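PDB 4Q68: uncharacterized protein from Bacteroides uniformis ATCC 8492, which probably hydrolyses the amide bond between N-acetylmuramic acid and L-alanine in peptidoglycan fragments, as an amidase of the NlpC/P60 superfamily. Local coordinates for residues A[90-95]-A[185-190]; A[113-118]-A[154-159]; A[163-168]-A[219-224]; A[177-182]-A[228-233]. One frame throughout, in Å; residues are numbered along the deposited sequence.

Interaction 1: A[90-95]-A[185-190]; sequences YIADWI and GLDVAH. With NA (sodium ion), chain C.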
loop_
_atom_site.group_PDB
_atom_site.type_symbol
_atom_site.label_atom_id
_atom_site.label_comp_id
_atom_site.label_asym_id
_atom_site.label_seq_id
_atom_site.Cartn_x
_atom_site.Cartn_y
_atom_site.Cartn_z
ATOM N N TYR A 90 3.653 2.302 7.851
ATOM C CA TYR A 90 2.243 2.644 7.909
ATOM C C TYR A 90 1.804 3.259 6.593
ATOM O O TYR A 90 2.437 4.198 6.095
ATOM C CB TYR A 90 1.961 3.591 9.062
ATOM C CG TYR A 90 2.119 2.985 10.425
ATOM C CD1 TYR A 90 1.271 1.973 10.859
ATOM C CD2 TYR A 90 3.086 3.449 11.312
ATOM C CE1 TYR A 90 1.384 1.442 12.127
ATOM C CE2 TYR A 90 3.192 2.931 12.592
ATOM C CZ TYR A 90 2.328 1.938 12.999
ATOM O OH TYR A 90 2.366 1.443 14.282
ATOM N N ILE A 91 0.710 2.760 6.040
ATOM C CA ILE A 91 0.302 3.204 4.730
ATOM C C ILE A 91 -0.126 4.671 4.720
ATOM O O ILE A 91 0.117 5.360 3.740
ATOM C CB ILE A 91 -0.717 2.233 4.109
ATOM C CG1 ILE A 91 -0.095 0.829 4.008
ATOM C CG2 ILE A 91 -1.171 2.727 2.733
ATOM C CD1 ILE A 91 1.299 0.772 3.362
ATOM N N ALA A 92 -0.673 5.202 5.812
ATOM C CA ALA A 92 -0.953 6.649 5.827
ATOM C C ALA A 92 0.333 7.429 5.574
ATOM O O ALA A 92 0.335 8.444 4.886
ATOM C CB ALA A 92 -1.572 7.083 7.145
ATOM N N ASP A 93 1.433 6.962 6.166
ATOM C CA ASP A 93 2.746 7.617 6.042
ATOM C C ASP A 93 3.310 7.441 4.627
ATOM O O ASP A 93 3.855 8.375 4.037
ATOM C CB ASP A 93 3.676 6.994 7.085
ATOM C CG ASP A 93 4.822 7.893 7.518
ATOM O OD1 ASP A 93 4.887 9.087 7.149
ATOM O OD2 ASP A 93 5.649 7.360 8.288
ATOM N N TRP A 94 3.150 6.235 4.088
ATOM C CA TRP A 94 3.526 5.892 2.714
ATOM C C TRP A 94 2.800 6.806 1.714
ATOM O O TRP A 94 3.412 7.326 0.787
ATOM C CB TRP A 94 3.187 4.414 2.511
ATOM C CG TRP A 94 3.650 3.732 1.268
ATOM C CD1 TRP A 94 4.768 2.961 1.148
ATOM C CD2 TRP A 94 2.958 3.633 0.020
ATOM N NE1 TRP A 94 4.831 2.409 -0.101
ATOM C CE2 TRP A 94 3.725 2.793 -0.812
ATOM C CE3 TRP A 94 1.751 4.152 -0.469
ATOM C CZ2 TRP A 94 3.333 2.478 -2.112
ATOM C CZ3 TRP A 94 1.362 3.823 -1.765
ATOM C CH2 TRP A 94 2.156 3.003 -2.568
ATOM N N ILE A 95 1.502 7.002 1.932
ATOM C CA ILE A 95 0.708 7.887 1.098
ATOM C C ILE A 95 1.237 9.313 1.224
ATOM O O ILE A 95 1.450 9.990 0.217
ATOM C CB ILE A 95 -0.773 7.812 1.504
ATOM C CG1 ILE A 95 -1.354 6.452 1.126
ATOM C CG2 ILE A 95 -1.569 8.972 0.854
ATOM C CD1 ILE A 95 -2.690 6.150 1.778
ATOM N N GLY A 185 -5.338 0.730 16.412
ATOM C CA GLY A 185 -3.991 1.216 16.200
ATOM C C GLY A 185 -3.454 1.033 14.791
ATOM O O GLY A 185 -2.291 1.385 14.555
ATOM N N LEU A 186 -4.254 0.515 13.865
ATOM C CA LEU A 186 -3.787 0.268 12.510
ATOM C C LEU A 186 -4.732 0.921 11.531
ATOM O O LEU A 186 -5.935 0.774 11.641
ATOM C CB LEU A 186 -3.710 -1.238 12.252
ATOM C CG LEU A 186 -3.123 -1.651 10.911
ATOM C CD1 LEU A 186 -1.683 -1.185 10.731
ATOM C CD2 LEU A 186 -3.242 -3.155 10.755
ATOM N N ASP A 187 -4.181 1.604 10.530
ATOM C CA ASP A 187 -4.983 2.344 9.571
ATOM C C ASP A 187 -5.417 1.529 8.355
ATOM O O ASP A 187 -6.548 1.670 7.884
ATOM C CB ASP A 187 -4.250 3.611 9.116
ATOM C CG ASP A 187 -2.885 3.348 8.512
ATOM O OD1 ASP A 187 -2.132 2.542 9.086
ATOM O OD2 ASP A 187 -2.595 3.970 7.466
ATOM N N VAL A 188 -4.510 0.715 7.828
ATOM C CA VAL A 188 -4.690 -0.025 6.582
ATOM C C VAL A 188 -4.217 -1.451 6.789
ATOM O O VAL A 188 -3.204 -1.680 7.443
ATOM C CB VAL A 188 -3.900 0.656 5.444
ATOM C CG1 VAL A 188 -3.736 -0.251 4.230
ATOM C CG2 VAL A 188 -4.547 1.961 5.061
ATOM N N ALA A 189 -4.959 -2.405 6.219
ATOM C CA ALA A 189 -4.674 -3.833 6.371
ATOM C C ALA A 189 -4.223 -4.536 5.098
ATOM O O ALA A 189 -3.668 -5.616 5.192
ATOM C CB ALA A 189 -5.893 -4.553 6.901
ATOM N N HIS A 190 -4.488 -3.989 3.915
ATOM C CA HIS A 190 -4.243 -4.708 2.659
ATOM C C HIS A 190 -4.195 -3.669 1.548
ATOM O O HIS A 190 -4.704 -2.562 1.710
ATOM C CB HIS A 190 -5.372 -5.723 2.418
ATOM C CG HIS A 190 -5.050 -6.782 1.420
ATOM N ND1 HIS A 190 -4.231 -7.846 1.716
ATOM C CD2 HIS A 190 -5.454 -6.951 0.145
ATOM C CE1 HIS A 190 -4.140 -8.623 0.653
ATOM N NE2 HIS A 190 -4.877 -8.106 -0.307
HETATM NA NA NA C . -7.885 0.989 12.687
HETATM O O HOH W 1 -0.761 0.887 7.543
HETATM O O HOH W 2 -6.872 2.587 14.311
HETATM O O HOH W 3 -9.909 1.468 13.903
HETATM O O HOH W 4 -8.264 3.174 11.733
#

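Interaction 2: A[113-118]-A[154-159]; sequences PDTERL and EVHYLP. With NA (sodium ion), chain D.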
loop_
_atom_site.group_PDB
_atom_site.type_symbol
_atom_site.label_atom_id
_atom_site.label_comp_id
_atom_site.label_asym_id
_atom_site.label_seq_id
_atom_site.Cartn_x
_atom_site.Cartn_y
_atom_site.Cartn_z
ATOM N N PRO A 113 -16.578 12.329 0.473
ATOM C CA PRO A 113 -16.829 13.240 1.590
ATOM C C PRO A 113 -16.565 12.658 2.978
ATOM O O PRO A 113 -16.476 13.395 3.964
ATOM C CB PRO A 113 -18.317 13.560 1.433
ATOM C CG PRO A 113 -18.897 12.349 0.793
ATOM C CD PRO A 113 -17.838 11.916 -0.183
ATOM N N ASP A 114 -16.480 11.344 3.064
ATOM C CA ASP A 114 -16.306 10.682 4.337
ATOM C C ASP A 114 -14.873 10.766 4.784
ATOM O O ASP A 114 -13.947 10.647 3.980
ATOM C CB ASP A 114 -16.756 9.235 4.221
ATOM C CG ASP A 114 -18.251 9.128 4.063
ATOM O OD1 ASP A 114 -18.954 9.547 4.994
ATOM O OD2 ASP A 114 -18.733 8.646 3.029
ATOM N N THR A 115 -14.689 10.947 6.089
ATOM C CA THR A 115 -13.363 11.032 6.635
ATOM C C THR A 115 -13.216 10.213 7.899
ATOM O O THR A 115 -14.192 9.879 8.572
ATOM C CB THR A 115 -12.892 12.484 6.895
ATOM O OG1 THR A 115 -13.614 13.026 7.993
ATOM C CG2 THR A 115 -13.087 13.365 5.700
ATOM N N GLU A 116 -11.991 9.811 8.194
ATOM C CA GLU A 116 -11.707 9.149 9.456
ATOM C C GLU A 116 -10.446 9.759 10.060
ATOM O O GLU A 116 -9.499 10.102 9.352
ATOM C CB GLU A 116 -11.627 7.608 9.311
ATOM C CG GLU A 116 -10.502 7.068 8.438
ATOM C CD GLU A 116 -10.341 5.553 8.497
ATOM O OE1 GLU A 116 -11.245 4.859 9.005
ATOM O OE2 GLU A 116 -9.295 5.059 8.028
ATOM N N ARG A 117 -10.468 9.900 11.383
ATOM C CA ARG A 117 -9.370 10.453 12.167
ATOM C C ARG A 117 -8.380 9.314 12.436
ATOM O O ARG A 117 -8.734 8.321 13.047
ATOM C CB ARG A 117 -9.882 11.026 13.487
ATOM C CG ARG A 117 -8.797 11.672 14.344
ATOM C CD ARG A 117 -9.388 12.051 15.662
ATOM N NE ARG A 117 -8.422 12.526 16.651
ATOM C CZ ARG A 117 -8.132 13.804 16.862
ATOM N NH1 ARG A 117 -8.649 14.752 16.083
ATOM N NH2 ARG A 117 -7.292 14.139 17.842
ATOM N N LEU A 118 -7.144 9.453 11.977
ATOM C CA LEU A 118 -6.159 8.401 12.140
ATOM C C LEU A 118 -5.839 8.164 13.610
ATOM O O LEU A 118 -5.687 9.096 14.399
ATOM C CB LEU A 118 -4.880 8.744 11.386
ATOM C CG LEU A 118 -5.003 8.804 9.860
ATOM C CD1 LEU A 118 -3.699 9.325 9.273
ATOM C CD2 LEU A 118 -5.357 7.446 9.270
ATOM N N GLU A 154 -7.140 13.945 9.904
ATOM C CA GLU A 154 -8.295 13.425 9.144
ATOM C C GLU A 154 -7.830 13.066 7.751
ATOM O O GLU A 154 -7.108 13.831 7.100
ATOM C CB GLU A 154 -9.466 14.415 8.980
ATOM C CG GLU A 154 -10.318 14.735 10.200
ATOM C CD GLU A 154 -11.112 13.585 10.821
ATOM O OE1 GLU A 154 -11.838 12.826 10.136
ATOM O OE2 GLU A 154 -11.037 13.495 12.045
ATOM N N VAL A 155 -8.268 11.915 7.290
ATOM C CA VAL A 155 -8.068 11.515 5.913
ATOM C C VAL A 155 -9.420 11.134 5.346
ATOM O O VAL A 155 -10.337 10.750 6.079
ATOM C CB VAL A 155 -7.079 10.328 5.779
ATOM C CG1 VAL A 155 -5.709 10.716 6.298
ATOM C CG2 VAL A 155 -7.569 9.085 6.501
ATOM N N HIS A 156 -9.549 11.225 4.039
ATOM C CA HIS A 156 -10.766 10.814 3.374
ATOM C C HIS A 156 -10.705 9.353 3.003
ATOM O O HIS A 156 -9.646 8.831 2.658
ATOM C CB HIS A 156 -10.984 11.651 2.132
ATOM C CG HIS A 156 -11.259 13.087 2.426
ATOM N ND1 HIS A 156 -12.439 13.689 2.071
ATOM C CD2 HIS A 156 -10.517 14.045 3.030
ATOM C CE1 HIS A 156 -12.423 14.952 2.457
ATOM N NE2 HIS A 156 -11.272 15.193 3.051
ATOM N N TYR A 157 -11.847 8.685 3.059
ATOM C CA TYR A 157 -11.917 7.288 2.649
ATOM C C TYR A 157 -13.313 7.028 2.125
ATOM O O TYR A 157 -14.230 7.825 2.347
ATOM C CB TYR A 157 -11.566 6.326 3.809
ATOM C CG TYR A 157 -12.671 6.133 4.830
ATOM C CD1 TYR A 157 -13.120 7.184 5.612
ATOM C CD2 TYR A 157 -13.290 4.913 4.978
ATOM C CE1 TYR A 157 -14.164 7.022 6.503
ATOM C CE2 TYR A 157 -14.333 4.746 5.881
ATOM C CZ TYR A 157 -14.765 5.806 6.638
ATOM O OH TYR A 157 -15.813 5.664 7.523
ATOM N N LEU A 158 -13.477 5.906 1.433
ATOM C CA LEU A 158 -14.769 5.482 0.928
ATOM C C LEU A 158 -15.242 4.321 1.799
ATOM O O LEU A 158 -14.635 3.245 1.770
ATOM C CB LEU A 158 -14.633 5.013 -0.524
ATOM C CG LEU A 158 -15.952 4.615 -1.190
ATOM C CD1 LEU A 158 -16.874 5.814 -1.404
ATOM C CD2 LEU A 158 -15.674 3.919 -2.506
ATOM N N PRO A 159 -16.308 4.517 2.599
ATOM C CA PRO A 159 -16.835 3.395 3.384
ATOM C C PRO A 159 -17.272 2.258 2.476
ATOM O O PRO A 159 -17.801 2.491 1.390
ATOM C CB PRO A 159 -18.031 4.008 4.118
ATOM C CG PRO A 159 -17.731 5.480 4.144
ATOM C CD PRO A 159 -17.057 5.763 2.839
HETATM NA NA NA D . -13.425 4.931 9.950
HETATM O O HOH W 5 -16.748 8.078 8.811
HETATM O O HOH W 6 -14.390 7.387 10.588
HETATM O O HOH W 7 -9.032 14.830 13.283
HETATM O O HOH W 8 -15.479 3.200 10.321
HETATM O O HOH W 9 -12.213 4.796 12.407
HETATM O O HOH W 10 -11.471 4.405 7.806
#

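Interaction 3: A[163-168]-A[219-224]; sequences LPADGL and PLSQML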
loop_
_atom_site.group_PDB
_atom_site.type_symbol
_atom_site.label_atom_id
_atom_site.label_comp_id
_atom_site.label_asym_id
_atom_site.label_seq_id
_atom_site.Cartn_x
_atom_site.Cartn_y
_atom_site.Cartn_z
ATOM N N LEU A 163 -19.205 1.439 -1.931
ATOM C CA LEU A 163 -18.500 0.934 -3.108
ATOM C C LEU A 163 -19.345 -0.096 -3.848
ATOM O O LEU A 163 -19.541 -1.193 -3.337
ATOM C CB LEU A 163 -17.170 0.285 -2.728
ATOM C CG LEU A 163 -16.390 -0.198 -3.964
ATOM C CD1 LEU A 163 -15.927 0.958 -4.850
ATOM C CD2 LEU A 163 -15.196 -1.017 -3.549
ATOM N N PRO A 164 -19.836 0.236 -5.053
ATOM C CA PRO A 164 -20.568 -0.763 -5.815
ATOM C C PRO A 164 -19.666 -1.846 -6.405
ATOM O O PRO A 164 -18.464 -1.652 -6.588
ATOM C CB PRO A 164 -21.184 0.061 -6.954
ATOM C CG PRO A 164 -21.156 1.479 -6.476
ATOM C CD PRO A 164 -19.900 1.556 -5.697
ATOM N N ALA A 165 -20.275 -2.961 -6.768
ATOM C CA ALA A 165 -19.562 -4.007 -7.490
ATOM C C ALA A 165 -18.925 -3.493 -8.778
ATOM O O ALA A 165 -17.816 -3.898 -9.117
ATOM C CB ALA A 165 -20.502 -5.168 -7.789
ATOM N N ASP A 166 -19.633 -2.600 -9.468
ATOM C CA ASP A 166 -19.156 -2.026 -10.722
ATOM C C ASP A 166 -18.340 -0.742 -10.505
ATOM O O ASP A 166 -18.099 0.033 -11.442
ATOM C CB ASP A 166 -20.326 -1.795 -11.690
ATOM C CG ASP A 166 -20.915 -3.094 -12.231
ATOM O OD1 ASP A 166 -20.445 -4.217 -11.911
ATOM O OD2 ASP A 166 -21.868 -2.981 -13.018
ATOM N N GLY A 167 -17.866 -0.531 -9.279
ATOM C CA GLY A 167 -16.988 0.572 -8.994
ATOM C C GLY A 167 -17.662 1.916 -9.050
ATOM O O GLY A 167 -18.887 2.023 -8.925
ATOM N N LEU A 168 -16.841 2.947 -9.208
ATOM C CA LEU A 168 -17.305 4.321 -9.331
ATOM C C LEU A 168 -16.471 4.973 -10.408
ATOM O O LEU A 168 -15.302 4.622 -10.570
ATOM C CB LEU A 168 -17.134 5.084 -8.012
ATOM C CG LEU A 168 -17.993 4.605 -6.848
ATOM C CD1 LEU A 168 -17.542 5.236 -5.545
ATOM C CD2 LEU A 168 -19.478 4.881 -7.106
ATOM N N PRO A 219 -15.816 -9.098 -6.775
ATOM C CA PRO A 219 -15.491 -7.686 -6.831
ATOM C C PRO A 219 -14.894 -7.177 -5.526
ATOM O O PRO A 219 -15.113 -7.744 -4.447
ATOM C CB PRO A 219 -16.847 -7.030 -7.123
ATOM C CG PRO A 219 -17.666 -8.114 -7.754
ATOM C CD PRO A 219 -17.239 -9.345 -7.047
ATOM N N LEU A 220 -14.157 -6.085 -5.630
ATOM C CA LEU A 220 -13.613 -5.425 -4.452
ATOM C C LEU A 220 -14.702 -5.167 -3.397
ATOM O O LEU A 220 -14.467 -5.362 -2.203
ATOM C CB LEU A 220 -12.912 -4.132 -4.872
ATOM C CG LEU A 220 -12.309 -3.268 -3.769
ATOM C CD1 LEU A 220 -11.321 -4.004 -2.911
ATOM C CD2 LEU A 220 -11.679 -2.024 -4.391
ATOM N N SER A 221 -15.889 -4.754 -3.832
ATOM C CA SER A 221 -16.992 -4.529 -2.909
ATOM C C SER A 221 -17.265 -5.767 -2.057
ATOM O O SER A 221 -17.558 -5.656 -0.865
ATOM C CB SER A 221 -18.256 -4.149 -3.675
ATOM O OG SER A 221 -18.556 -5.130 -4.652
ATOM N N GLN A 222 -17.231 -6.949 -2.676
ATOM C CA GLN A 222 -17.481 -8.206 -1.967
ATOM C C GLN A 222 -16.320 -8.556 -1.041
ATOM O O GLN A 222 -16.526 -9.064 0.059
ATOM C CB GLN A 222 -17.723 -9.352 -2.959
ATOM C CG GLN A 222 -18.192 -10.649 -2.314
ATOM C CD GLN A 222 -19.561 -10.548 -1.725
ATOM O OE1 GLN A 222 -19.796 -10.954 -0.570
ATOM N NE2 GLN A 222 -20.485 -10.015 -2.493
HETATM N N MSE A 223 -15.093 -8.331 -1.499
HETATM C CA MSE A 223 -13.928 -8.543 -0.635
HETATM C C MSE A 223 -14.094 -7.764 0.656
HETATM O O MSE A 223 -13.827 -8.276 1.754
HETATM C CB MSE A 223 -12.650 -8.075 -1.322
HETATM C CG MSE A 223 -12.245 -8.885 -2.542
HETATM SE SE MSE A 223 -10.632 -8.182 -3.373
HETATM C CE MSE A 223 -9.400 -8.376 -1.871
ATOM N N LEU A 224 -14.536 -6.521 0.546
ATOM C CA LEU A 224 -14.739 -5.696 1.731
ATOM C C LEU A 224 -15.874 -6.248 2.599
ATOM O O LEU A 224 -15.736 -6.365 3.811
ATOM C CB LEU A 224 -15.014 -4.245 1.333
ATOM C CG LEU A 224 -13.919 -3.544 0.519
ATOM C CD1 LEU A 224 -14.390 -2.198 0.036
ATOM C CD2 LEU A 224 -12.641 -3.371 1.331
HETATM O O HOH W 11 -16.078 -3.436 -6.411
#

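Interaction 4: A[177-182]-A[228-233]; sequences IAITTN and NKWTGI. With NA (sodium ion), chain C.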
loop_
_atom_site.group_PDB
_atom_site.type_symbol
_atom_site.label_atom_id
_atom_site.label_comp_id
_atom_site.label_asym_id
_atom_site.label_seq_id
_atom_site.Cartn_x
_atom_site.Cartn_y
_atom_site.Cartn_z
ATOM N N ILE A 177 -5.226 0.812 -4.325
ATOM C CA ILE A 177 -6.280 0.666 -3.345
ATOM C C ILE A 177 -5.643 0.273 -2.018
ATOM O O ILE A 177 -4.915 -0.713 -1.948
ATOM C CB ILE A 177 -7.267 -0.429 -3.782
ATOM C CG1 ILE A 177 -7.852 -0.150 -5.181
ATOM C CG2 ILE A 177 -8.356 -0.618 -2.731
ATOM C CD1 ILE A 177 -8.572 1.183 -5.325
ATOM N N ALA A 178 -5.927 1.040 -0.972
ATOM C CA ALA A 178 -5.512 0.734 0.394
ATOM C C ALA A 178 -6.772 0.455 1.200
ATOM O O ALA A 178 -7.663 1.301 1.276
ATOM C CB ALA A 178 -4.733 1.900 0.992
ATOM N N ILE A 179 -6.872 -0.738 1.759
ATOM C CA ILE A 179 -8.070 -1.162 2.467
ATOM C C ILE A 179 -7.955 -0.761 3.935
ATOM O O ILE A 179 -7.040 -1.179 4.628
ATOM C CB ILE A 179 -8.294 -2.672 2.323
ATOM C CG1 ILE A 179 -8.492 -3.020 0.839
ATOM C CG2 ILE A 179 -9.478 -3.105 3.172
ATOM C CD1 ILE A 179 -8.732 -4.480 0.539
ATOM N N THR A 180 -8.883 0.077 4.384
ATOM C CA THR A 180 -8.894 0.588 5.734
ATOM C C THR A 180 -9.450 -0.477 6.687
ATOM O O THR A 180 -10.214 -1.348 6.280
ATOM C CB THR A 180 -9.701 1.903 5.812
ATOM O OG1 THR A 180 -11.037 1.704 5.346
ATOM C CG2 THR A 180 -9.077 2.966 4.936
ATOM N N THR A 181 -9.043 -0.412 7.953
ATOM C CA THR A 181 -9.343 -1.454 8.916
ATOM C C THR A 181 -9.715 -0.907 10.283
ATOM O O THR A 181 -9.176 0.092 10.733
ATOM C CB THR A 181 -8.165 -2.421 9.051
ATOM O OG1 THR A 181 -8.521 -3.413 10.016
ATOM C CG2 THR A 181 -6.874 -1.723 9.481
ATOM N N ASN A 182 -10.609 -1.624 10.962
ATOM C CA ASN A 182 -10.967 -1.297 12.336
ATOM C C ASN A 182 -10.061 -1.947 13.387
ATOM O O ASN A 182 -10.305 -1.802 14.570
ATOM C CB ASN A 182 -12.454 -1.552 12.623
ATOM C CG ASN A 182 -12.842 -2.998 12.520
ATOM O OD1 ASN A 182 -12.019 -3.894 12.659
ATOM N ND2 ASN A 182 -14.124 -3.236 12.293
ATOM N N ASN A 228 -15.146 -8.418 8.227
ATOM C CA ASN A 228 -15.780 -7.470 9.133
ATOM C C ASN A 228 -14.830 -6.394 9.638
ATOM O O ASN A 228 -15.273 -5.349 10.124
ATOM C CB ASN A 228 -16.464 -8.187 10.310
ATOM C CG ASN A 228 -15.577 -9.228 10.979
ATOM O OD1 ASN A 228 -14.352 -9.195 10.867
ATOM N ND2 ASN A 228 -16.202 -10.165 11.682
ATOM N N LYS A 229 -13.524 -6.638 9.520
ATOM C CA LYS A 229 -12.551 -5.632 9.938
ATOM C C LYS A 229 -12.246 -4.609 8.863
ATOM O O LYS A 229 -11.726 -3.549 9.167
ATOM C CB LYS A 229 -11.256 -6.284 10.356
ATOM C CG LYS A 229 -11.432 -7.123 11.593
ATOM C CD LYS A 229 -10.118 -7.658 12.082
ATOM C CE LYS A 229 -10.333 -8.615 13.241
ATOM N NZ LYS A 229 -9.047 -9.094 13.758
ATOM N N TRP A 230 -12.548 -4.923 7.609
ATOM C CA TRP A 230 -12.241 -4.026 6.506
ATOM C C TRP A 230 -13.363 -3.029 6.361
ATOM O O TRP A 230 -14.487 -3.393 6.106
ATOM C CB TRP A 230 -12.017 -4.835 5.237
ATOM C CG TRP A 230 -10.762 -5.623 5.255
ATOM C CD1 TRP A 230 -9.824 -5.666 6.247
ATOM C CD2 TRP A 230 -10.273 -6.456 4.212
ATOM N NE1 TRP A 230 -8.779 -6.461 5.875
ATOM C CE2 TRP A 230 -9.027 -6.959 4.626
ATOM C CE3 TRP A 230 -10.759 -6.820 2.964
ATOM C CZ2 TRP A 230 -8.272 -7.816 3.834
ATOM C CZ3 TRP A 230 -9.999 -7.659 2.183
ATOM C CH2 TRP A 230 -8.775 -8.148 2.616
ATOM N N THR A 231 -13.058 -1.757 6.543
ATOM C CA THR A 231 -14.087 -0.745 6.660
ATOM C C THR A 231 -14.320 0.053 5.385
ATOM O O THR A 231 -15.329 0.746 5.279
ATOM C CB THR A 231 -13.735 0.230 7.784
ATOM O OG1 THR A 231 -12.430 0.737 7.532
ATOM C CG2 THR A 231 -13.779 -0.459 9.136
ATOM N N GLY A 232 -13.389 -0.005 4.440
ATOM C CA GLY A 232 -13.466 0.878 3.292
ATOM C C GLY A 232 -12.145 0.928 2.580
ATOM O O GLY A 232 -11.300 0.043 2.772
ATOM N N ILE A 233 -11.982 1.946 1.731
ATOM C CA ILE A 233 -10.753 2.096 0.955
ATOM C C ILE A 233 -10.311 3.541 0.884
ATOM O O ILE A 233 -11.129 4.464 0.889
ATOM C CB ILE A 233 -10.886 1.525 -0.496
ATOM C CG1 ILE A 233 -11.992 2.223 -1.296
ATOM C CG2 ILE A 233 -11.101 0.018 -0.441
ATOM C CD1 ILE A 233 -12.090 1.778 -2.743
HETATM NA NA NA C . -7.885 0.989 12.687
HETATM O O HOH W 12 -11.237 2.161 9.446
HETATM O O HOH W 2 -6.872 2.587 14.311
HETATM O O HOH W 3 -9.909 1.468 13.903
HETATM O O HOH W 4 -8.264 3.174 11.733
#

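Interaction 1: A[90-95]-A[185-190]
The first turn of helix 91-100 comes up against the start of strand 188-197, with the CA atoms of Ile-91 and Val-188 6.2 Å apart. From the loop just before that strand, Asp-187 sends its carboxylate to the helix. Its CG sits between the backbone N and the carbonyl carbon (chi1 57°), which carries both oxygens across the gap. OD2 of Asp-187 accepts the N-H of Ala-92 at 2.8 Å on its syn side, close to the carboxylate plane, though the bond is bent to 135° at the hydrogen. The other oxygen works through water 1, which donates to OD1 of Asp-187 and accepts from Ile-91 N at 2.8 Å. Next to these polar bonds, Ile-91 and Val-188 cross at about a right angle, CB against CB at 3.8 Å. Tyr-90, the N-cap residue, lays its ring beside the loop, with Leu-186 CD1 at the ring edge; its hydroxyl is held by Glu-147. A leucine in place of Asp-187 would probably leave the Ala-92 N-H without its acceptor and water 1 without the oxygen it donates to. A carboxylate collecting two N-H groups of a first helical turn, one directly and one through water, is likely to be stabilised as an anion by the helix dipole.

Interaction 2: A[113-118]-A[154-159]
Thr-115 and His-156 form a non-hydrogen-bonded pair in a small two-stranded antiparallel sheet made by strands 115-117 and 154-156, with Glu-116 and Val-155 as its hydrogen-bonded pair. The side chains of Thr-115 and His-156 run side by side and point the same way, so the methyl CG2 of Thr-115 rides 3.5 Å from the centroid of the imidazole, almost exactly on the ring normal: a CH-pi contact. Ser-112 O holds ND1 of that ring. The other branch of Thr-115, OG1, sits between backbone N and carbonyl carbon (chi1 71°) and donates to OE1 of Glu-154 at 2.8 Å, on the anti side, in the conformer of Glu-154 described here. A valine in place of Thr-115 would probably cost Glu-154 this hydroxyl partner and leave its carboxylate freer to swing. Just past the strand, Leu-118 packs CD1 3.9 Å from CG1 of Val-155. On the face of Glu-116 and Val-155, one modelled conformer of Glu-116 stacks its carboxylate over the Tyr-157 ring, the planes 25° apart, while CD of Pro-159 lies toward the rim of the opposite face. In that conformer, OE1 of Glu-116 binds a sodium ion at 2.4 Å.

Interaction 3: A[163-168]-A[219-224]
Ala-165 and Pro-219 touch in a contact whose flat groups are peptide units rather than aromatic rings, alongside the puckered proline. CG on the rim of the Pro-219 ring lies 4.1 Å from CB of Ala-165. CB of Ser-221 comes in obliquely on the carbonyl between Leu-163 and Pro-164, 3.2 Å from O of Leu-163 and well out of that peptide's plane. Its OG rests against CA of Ala-165. On the buried side, Leu-163 pushes CD2 against two leucines one helical turn apart, reaching CG of Leu-220 at 3.7 Å and CD1 of Leu-224 at 3.9 Å. Having CG anti to the backbone N (chi1 -178°) gives Leu-163 this reach, and Leu-158 and Leu-201 touch it too. Water 11 lies between the two backbones, accepting from Ser-221 N at 2.9 Å and probably donating to Pro-164 O. A type I beta turn, Pro-164 to Gly-167, is thus packed on the first turn of helix 220-225.

Interaction 4: A[177-182]-A[228-233]
Ile-179 and Trp-230 pack where strands 176-181 and 230-238 run antiparallel in the main sheet, and a beta bulge interrupts their pairing. Ile-179 lies opposite Ile-233 and Thr-181 opposite Trp-230, so Thr-231 and Gly-232 together face the single residue Thr-180. The biggest bump is the indole: Ile-179 drops its CG2 methyl onto one face of it, 3.8 Å from the centroid of the five-membered ring, while CD1 leans on the CE3-CZ3 end of the six-membered one. Having CG2 anti to the backbone N (chi1 -62° for CG1) is what gives that methyl its place over the ring. The ring of His-190 meets the indole on that same side, the two rings about 25° apart. At the other end of the pairing, CG2 of Ile-177 fits against CG2 of Ile-233 at 3.6 Å, and helix 220-225 covers these isoleucines through Leu-220 and Leu-224.

Gly-232 supplies the hollow: a CB there would come about 3.3 Å from OG1 of Thr-180, and without one that hydroxyl tucks in beside the glycine. OG1 of Thr-180 crosses to OG1 of Thr-231 at 2.8 Å in a hydrogen bond. From the bulge, CG2 of Thr-231 meets CB of Asn-182, and Asn-182 N donates to Lys-229 O at 2.9 Å, in the carbonyl plane. Just before it, Thr-181 O binds a sodium ion at 2.5 Å.

Interaction 4 continues interaction 1 across the sheet, where Ala-189 N lies 2.9 Å from Ile-179 O in a probable hydrogen bond, and the two share one sodium ion, bound by Leu-186 O, Thr-181 O and Thr-183 O. His-190, whose NE2 is hydrogen-bonded to His-205 ND1, adds a second such probable bond, O to Ile-179 N at 2.8 Å. Interaction 2 joins the opposite strand of the pair: Leu-158 N is 2.8 Å from Ile-233 O. It also touches interaction 1, Ala-92 CB to Leu-118 CD1 at 3.8 Å, and interaction 3, Leu-158 CD2 to Leu-163 CD1 at 3.8 Å. Interaction 3 covers the isoleucine side of interaction 4, with Leu-224 CD2 3.7 Å from Ile-179 CG2.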